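Local atomic coordinates of endonuclease 2 (Arabidopsis thaliana, PDB entry 4CXP), a protein that cleaves RNA and single-stranded DNA, and double-stranded DNA less well, with divalent metal ions, leaving 5'-phosphorylated products. Residues A[1-6]-A[123-128]; A[118-122]-A[253-258]. All blocks are in the same frame, centred on the assembly; numbering follows the deposited sequence.

Both contacts use helix 111-124, which supplies 118-122 to contact 2 and Gly123 and Asp124 to contact 1. Their centres lie about 12 Å apart, contact 1 close to the centre of the chain. Contact 1 pairs the N-terminus and the start of helix 3-15 with segment 123-128; contact 2 pairs 118-122 with the C-terminal helix 233-262. The order along the chain is 1-6, 118-122, 123-128, 253-258, so the two contacts interleave and bring both chain ends to one helix. His126 of contact 1 and Arg253 of contact 2 join the contacts directly, NE2 to NH1 at 3.0 Å. One helix thus carries two zinc ligands, His120 and Asp124, between the two ends of the chain.

Contact 1 (A[1-6]-A[123-128]). With ZN (zinc ion), chain G; ZN (zinc ion), chain E; SO4 (sulfate ion), chain I.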
loop_
_atom_site.group_PDB
_atom_site.type_symbol
_atom_site.label_atom_id
_atom_site.label_comp_id
_atom_site.label_asym_id
_atom_site.label_seq_id
_atom_site.Cartn_x
_atom_site.Cartn_y
_atom_site.Cartn_z
ATOM N N TRP A 1 1.657 2.595 -4.514
ATOM C CA TRP A 1 2.682 1.792 -5.231
ATOM C C TRP A 1 2.309 1.707 -6.693
ATOM O O TRP A 1 1.135 1.833 -7.049
ATOM C CB TRP A 1 2.740 0.361 -4.687
ATOM C CG TRP A 1 2.939 0.237 -3.197
ATOM C CD1 TRP A 1 1.964 0.032 -2.285
ATOM C CD2 TRP A 1 4.174 0.301 -2.469
ATOM N NE1 TRP A 1 2.504 -0.049 -1.032
ATOM C CE2 TRP A 1 3.866 0.116 -1.114
ATOM C CE3 TRP A 1 5.508 0.510 -2.826
ATOM C CZ2 TRP A 1 4.833 0.115 -0.126
ATOM C CZ3 TRP A 1 6.468 0.512 -1.832
ATOM C CH2 TRP A 1 6.125 0.314 -0.502
ATOM N N GLY A 2 3.301 1.393 -7.515
ATOM C CA GLY A 2 3.053 0.944 -8.874
ATOM C C GLY A 2 2.623 -0.506 -8.927
ATOM O O GLY A 2 2.301 -1.146 -7.917
ATOM N N LYS A 3 2.610 -1.052 -10.137
ATOM C CA LYS A 3 2.071 -2.355 -10.377
ATOM C C LYS A 3 2.719 -3.431 -9.535
ATOM O O LYS A 3 2.044 -4.289 -8.977
ATOM C CB LYS A 3 2.222 -2.699 -11.867
ATOM C CG LYS A 3 1.847 -4.106 -12.260
ATOM C CD LYS A 3 2.117 -4.335 -13.738
ATOM C CE LYS A 3 1.630 -5.686 -14.228
ATOM N NZ LYS A 3 2.665 -6.737 -14.062
ATOM N N GLU A 4 4.046 -3.413 -9.462
ATOM C CA GLU A 4 4.762 -4.492 -8.800
ATOM C C GLU A 4 4.436 -4.528 -7.305
ATOM O O GLU A 4 4.230 -5.602 -6.736
ATOM C CB GLU A 4 6.275 -4.350 -9.007
ATOM C CG GLU A 4 6.717 -4.328 -10.469
ATOM C CD GLU A 4 6.652 -2.955 -11.148
ATOM O OE1 GLU A 4 6.243 -1.934 -10.525
ATOM O OE2 GLU A 4 7.053 -2.896 -12.333
ATOM N N GLY A 5 4.415 -3.368 -6.659
ATOM C CA GLY A 5 4.129 -3.338 -5.236
ATOM C C GLY A 5 2.754 -3.880 -4.918
ATOM O O GLY A 5 2.589 -4.656 -3.979
ATOM N N HIS A 6 1.735 -3.448 -5.669
ATOM C CA HIS A 6 0.390 -3.975 -5.434
ATOM C C HIS A 6 0.293 -5.464 -5.704
ATOM O O HIS A 6 -0.401 -6.186 -4.997
ATOM C CB HIS A 6 -0.663 -3.218 -6.244
ATOM C CG HIS A 6 -0.881 -1.840 -5.731
ATOM N ND1 HIS A 6 -1.562 -1.590 -4.560
ATOM C CD2 HIS A 6 -0.436 -0.646 -6.168
ATOM C CE1 HIS A 6 -1.520 -0.288 -4.315
ATOM N NE2 HIS A 6 -0.847 0.313 -5.277
ATOM N N GLY A 123 -2.808 -1.528 0.264
ATOM C CA GLY A 123 -1.476 -1.340 -0.241
ATOM C C GLY A 123 -0.993 0.092 -0.171
ATOM O O GLY A 123 0.083 0.370 0.359
ATOM N N ASP A 124 -1.775 1.030 -0.697
ATOM C CA ASP A 124 -1.336 2.410 -0.752
ATOM C C ASP A 124 -1.059 2.984 0.632
ATOM O O ASP A 124 -0.124 3.763 0.784
ATOM C CB ASP A 124 -2.330 3.284 -1.528
ATOM C CG ASP A 124 -2.074 3.325 -3.022
ATOM O OD1 ASP A 124 -1.104 2.684 -3.458
ATOM O OD2 ASP A 124 -2.858 3.999 -3.710
ATOM N N ILE A 125 -1.847 2.630 1.656
ATOM C CA ILE A 125 -1.622 3.191 2.982
ATOM C C ILE A 125 -0.310 2.715 3.578
ATOM O O ILE A 125 0.132 3.269 4.581
ATOM C CB ILE A 125 -2.817 2.944 3.919
ATOM C CG1 ILE A 125 -2.832 3.951 5.066
ATOM C CG2 ILE A 125 -2.850 1.498 4.409
ATOM C CD1 ILE A 125 -4.140 3.943 5.831
ATOM N N HIS A 126 0.323 1.705 2.977
ATOM C CA HIS A 126 1.640 1.236 3.392
ATOM C C HIS A 126 2.804 1.858 2.639
ATOM O O HIS A 126 3.948 1.651 3.031
ATOM C CB HIS A 126 1.710 -0.302 3.334
ATOM C CG HIS A 126 1.026 -0.952 4.488
ATOM N ND1 HIS A 126 -0.318 -1.222 4.536
ATOM C CD2 HIS A 126 1.517 -1.316 5.694
ATOM C CE1 HIS A 126 -0.617 -1.719 5.729
ATOM N NE2 HIS A 126 0.478 -1.793 6.456
ATOM N N GLN A 127 2.543 2.600 1.575
ATOM C CA GLN A 127 3.621 3.287 0.864
ATOM C C GLN A 127 3.919 4.552 1.681
ATOM O O GLN A 127 3.039 5.388 1.848
ATOM C CB GLN A 127 3.153 3.610 -0.567
ATOM C CG GLN A 127 4.231 3.709 -1.640
ATOM C CD GLN A 127 5.068 4.975 -1.586
ATOM O OE1 GLN A 127 5.702 5.265 -0.570
ATOM N NE2 GLN A 127 5.100 5.719 -2.679
ATOM N N PRO A 128 5.132 4.691 2.264
ATOM C CA PRO A 128 5.372 5.849 3.133
ATOM C C PRO A 128 4.983 7.188 2.527
ATOM O O PRO A 128 4.428 8.051 3.222
ATOM C CB PRO A 128 6.867 5.745 3.427
ATOM C CG PRO A 128 7.123 4.257 3.375
ATOM C CD PRO A 128 6.284 3.786 2.218
HETATM ZN ZN ZN G . -0.260 2.242 -5.301
HETATM ZN ZN ZN E . -3.226 4.116 -5.829
HETATM S S SO4 I . -0.714 4.893 -6.865
HETATM O O1 SO4 I . -0.590 4.784 -8.370
HETATM O O2 SO4 I . -1.855 5.915 -6.490
HETATM O O3 SO4 I . 0.698 5.143 -6.355
HETATM O O4 SO4 I . -1.208 3.574 -6.362
#
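The N-terminus of the mature enzyme forms one zinc site of the trinuclear cluster of the S1/P1 nuclease family, where Trp1 and His6 meet Asp124. Trp1 chelates this zinc through its own backbone, with the amino N at 2.1 Å and the carbonyl O at 2.3 Å. His6 NE2 adds a third protein ligand at 2.0 Å, and Asp124 OD1 a fourth. The His6 ring and the Asp124 carboxylate are turned 63° apart. Asp124 OD2 binds the second zinc, whose other protein ligands are Asp45, His58 and His120.

The Trp1 indole meets the type I turn from Asp124 to Gln127. Its NE1 donates to Gly123 O at 2.8 Å, a bent bond of 131° that comes from above the carbonyl plane. His126 N reaches the same oxygen from the opposite face. Gln127 CG lies over the six-membered ring, a CH-pi contact 3.5 Å from its centroid. The bend of Gln127 at chi2 (-75°) turns its amide off the ring toward Asp158 and Leu129. With an alanine in place of this tryptophan, Gly123 O would probably lose one donor, and Gln127 CG the ring face it packs on. The Asp124 carboxylate is the protein's bridge between the two zincs. The sulfate, probably from the crystallisation liquor, adds O4 as a second bridge here and probably marks where a substrate phosphate would bind.

Contact 2 (A[118-122]-A[253-258]); sequences VSHFM and RLAATL. With ZN (zinc ion), chain E.
Val118 opens the contact by meeting Leu258, its CG1 4.1 Å from Leu258 CD2 in the conformer given. The two side chains lie alongside, running opposite ways. Ser119 follows, and Leu254 covers it. Leu254 CD1 lies 3.8 Å from Ser119 CA, and Leu254 CD2 is 4.0 Å from Ser119 CB, again for one of two conformers. With chi1 at 178°, Leu254 CG lies opposite its own N, and both methyls reach this part of helix 111-124. Ser119 OG turns back to Leu115 O in its own helix.

His120 points away from the C-terminal helix and binds a zinc through NE2 at 2.2 Å. Its ND1 is hydrogen-bonded to Cys41 O; together with the zinc bond, this fixes the rotation of the ring.

Met122 has the largest share of the contact on its helix. In the conformer given, its CG packs 3.8 Å from Leu254 CB. The chain then bends at chi2 and chi3, and CE meets Thr257 OG1 tip to tip at 3.4 Å. That hydroxyl donates to Arg253 O at 2.8 Å, one turn earlier in helix 233-262. Thr257 N reaches the same oxygen from its opposite face.

The two segments run at 141° to each other, closer to antiparallel than to parallel. No hydrogen bond crosses between them. The contact is mainly apolar, its two hydroxyls are bonded within their own helices, and it backs the metal-binding helix on the side away from His120.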
loop_
_atom_site.group_PDB
_atom_site.type_symbol
_atom_site.label_atom_id
_atom_site.label_comp_id
_atom_site.label_asym_id
_atom_site.label_seq_id
_atom_site.Cartn_x
_atom_site.Cartn_y
_atom_site.Cartn_z
ATOM N N VAL A 118 -10.517 -1.937 -1.389
ATOM C CA VAL A 118 -9.852 -2.162 -0.139
ATOM C C VAL A 118 -8.480 -2.835 -0.368
ATOM O O VAL A 118 -7.527 -2.535 0.353
ATOM C CB VAL A 118 -10.793 -2.874 0.840
ATOM C CG1 VAL A 118 -10.797 -4.366 0.607
ATOM C CG2 VAL A 118 -10.418 -2.525 2.255
ATOM N N SER A 119 -8.372 -3.699 -1.372
ATOM C CA SER A 119 -7.121 -4.365 -1.658
ATOM C C SER A 119 -6.061 -3.357 -2.088
ATOM O O SER A 119 -4.930 -3.381 -1.612
ATOM C CB SER A 119 -7.338 -5.439 -2.720
ATOM O OG SER A 119 -8.199 -6.458 -2.213
ATOM N N HIS A 120 -6.421 -2.469 -2.993
ATOM C CA HIS A 120 -5.496 -1.448 -3.455
ATOM C C HIS A 120 -5.150 -0.461 -2.336
ATOM O O HIS A 120 -3.984 -0.123 -2.146
ATOM C CB HIS A 120 -6.113 -0.685 -4.636
ATOM C CG HIS A 120 -5.190 0.311 -5.243
ATOM N ND1 HIS A 120 -4.331 -0.005 -6.267
ATOM C CD2 HIS A 120 -4.999 1.624 -4.985
ATOM C CE1 HIS A 120 -3.639 1.072 -6.599
ATOM N NE2 HIS A 120 -4.033 2.080 -5.845
ATOM N N PHE A 121 -6.157 0.021 -1.623
ATOM C CA PHE A 121 -5.926 1.034 -0.596
ATOM C C PHE A 121 -5.158 0.489 0.605
ATOM O O PHE A 121 -4.349 1.216 1.181
ATOM C CB PHE A 121 -7.250 1.679 -0.178
ATOM C CG PHE A 121 -7.910 2.494 -1.269
ATOM C CD1 PHE A 121 -7.175 3.222 -2.178
ATOM C CD2 PHE A 121 -9.289 2.543 -1.356
ATOM C CE1 PHE A 121 -7.800 3.960 -3.167
ATOM C CE2 PHE A 121 -9.919 3.283 -2.343
ATOM C CZ PHE A 121 -9.167 3.987 -3.251
ATOM N N MET A 122 -5.366 -0.772 0.976
ATOM C CA MET A 122 -4.525 -1.365 2.004
ATOM C C MET A 122 -3.063 -1.345 1.556
ATOM O O MET A 122 -2.151 -1.162 2.366
ATOM C CB MET A 122 -4.959 -2.782 2.324
ATOM C CG MET A 122 -4.213 -3.366 3.518
ATOM S SD MET A 122 -4.529 -2.497 5.065
ATOM C CE MET A 122 -6.150 -3.161 5.450
ATOM N N ARG A 253 -1.624 -7.529 6.479
ATOM C CA ARG A 253 -2.766 -6.790 6.974
ATOM C C ARG A 253 -3.957 -6.873 6.036
ATOM O O ARG A 253 -5.092 -6.911 6.509
ATOM C CB ARG A 253 -2.354 -5.353 7.273
ATOM C CG ARG A 253 -1.487 -5.302 8.512
ATOM C CD ARG A 253 -0.699 -4.037 8.610
ATOM N NE ARG A 253 -0.113 -3.883 9.933
ATOM C CZ ARG A 253 0.729 -2.916 10.252
ATOM N NH1 ARG A 253 1.231 -2.140 9.312
ATOM N NH2 ARG A 253 1.111 -2.742 11.508
ATOM N N LEU A 254 -3.736 -6.912 4.728
ATOM C CA LEU A 254 -4.843 -7.116 3.821
ATOM C C LEU A 254 -5.512 -8.454 4.108
ATOM O O LEU A 254 -6.743 -8.530 4.233
ATOM C CB LEU A 254 -4.393 -7.012 2.372
ATOM C CG LEU A 254 -5.483 -7.271 1.330
ATOM C CD1 LEU A 254 -6.713 -6.402 1.524
ATOM C CD2 LEU A 254 -4.899 -7.084 -0.061
ATOM N N ALA A 255 -4.723 -9.522 4.251
ATOM C CA ALA A 255 -5.317 -10.820 4.545
ATOM C C ALA A 255 -6.027 -10.816 5.890
ATOM O O ALA A 255 -7.128 -11.363 6.012
ATOM C CB ALA A 255 -4.280 -11.909 4.516
ATOM N N ALA A 256 -5.408 -10.246 6.927
ATOM C CA ALA A 256 -6.020 -10.274 8.237
ATOM C C ALA A 256 -7.348 -9.524 8.243
ATOM O O ALA A 256 -8.306 -9.926 8.907
ATOM C CB ALA A 256 -5.083 -9.703 9.270
ATOM N N THR A 257 -7.391 -8.416 7.517
ATOM C CA THR A 257 -8.598 -7.610 7.417
ATOM C C THR A 257 -9.697 -8.358 6.654
ATOM O O THR A 257 -10.837 -8.413 7.121
ATOM C CB THR A 257 -8.271 -6.245 6.801
ATOM O OG1 THR A 257 -7.285 -5.593 7.599
ATOM C CG2 THR A 257 -9.489 -5.388 6.705
ATOM N N LEU A 258 -9.370 -8.938 5.507
ATOM C CA LEU A 258 -10.349 -9.725 4.770
ATOM C C LEU A 258 -10.833 -10.920 5.588
ATOM O O LEU A 258 -12.018 -11.262 5.561
ATOM C CB LEU A 258 -9.803 -10.183 3.423
ATOM C CG LEU A 258 -9.470 -9.053 2.425
ATOM C CD1 LEU A 258 -8.885 -9.626 1.150
ATOM C CD2 LEU A 258 -10.674 -8.185 2.108
HETATM ZN ZN ZN E . -3.226 4.116 -5.829
#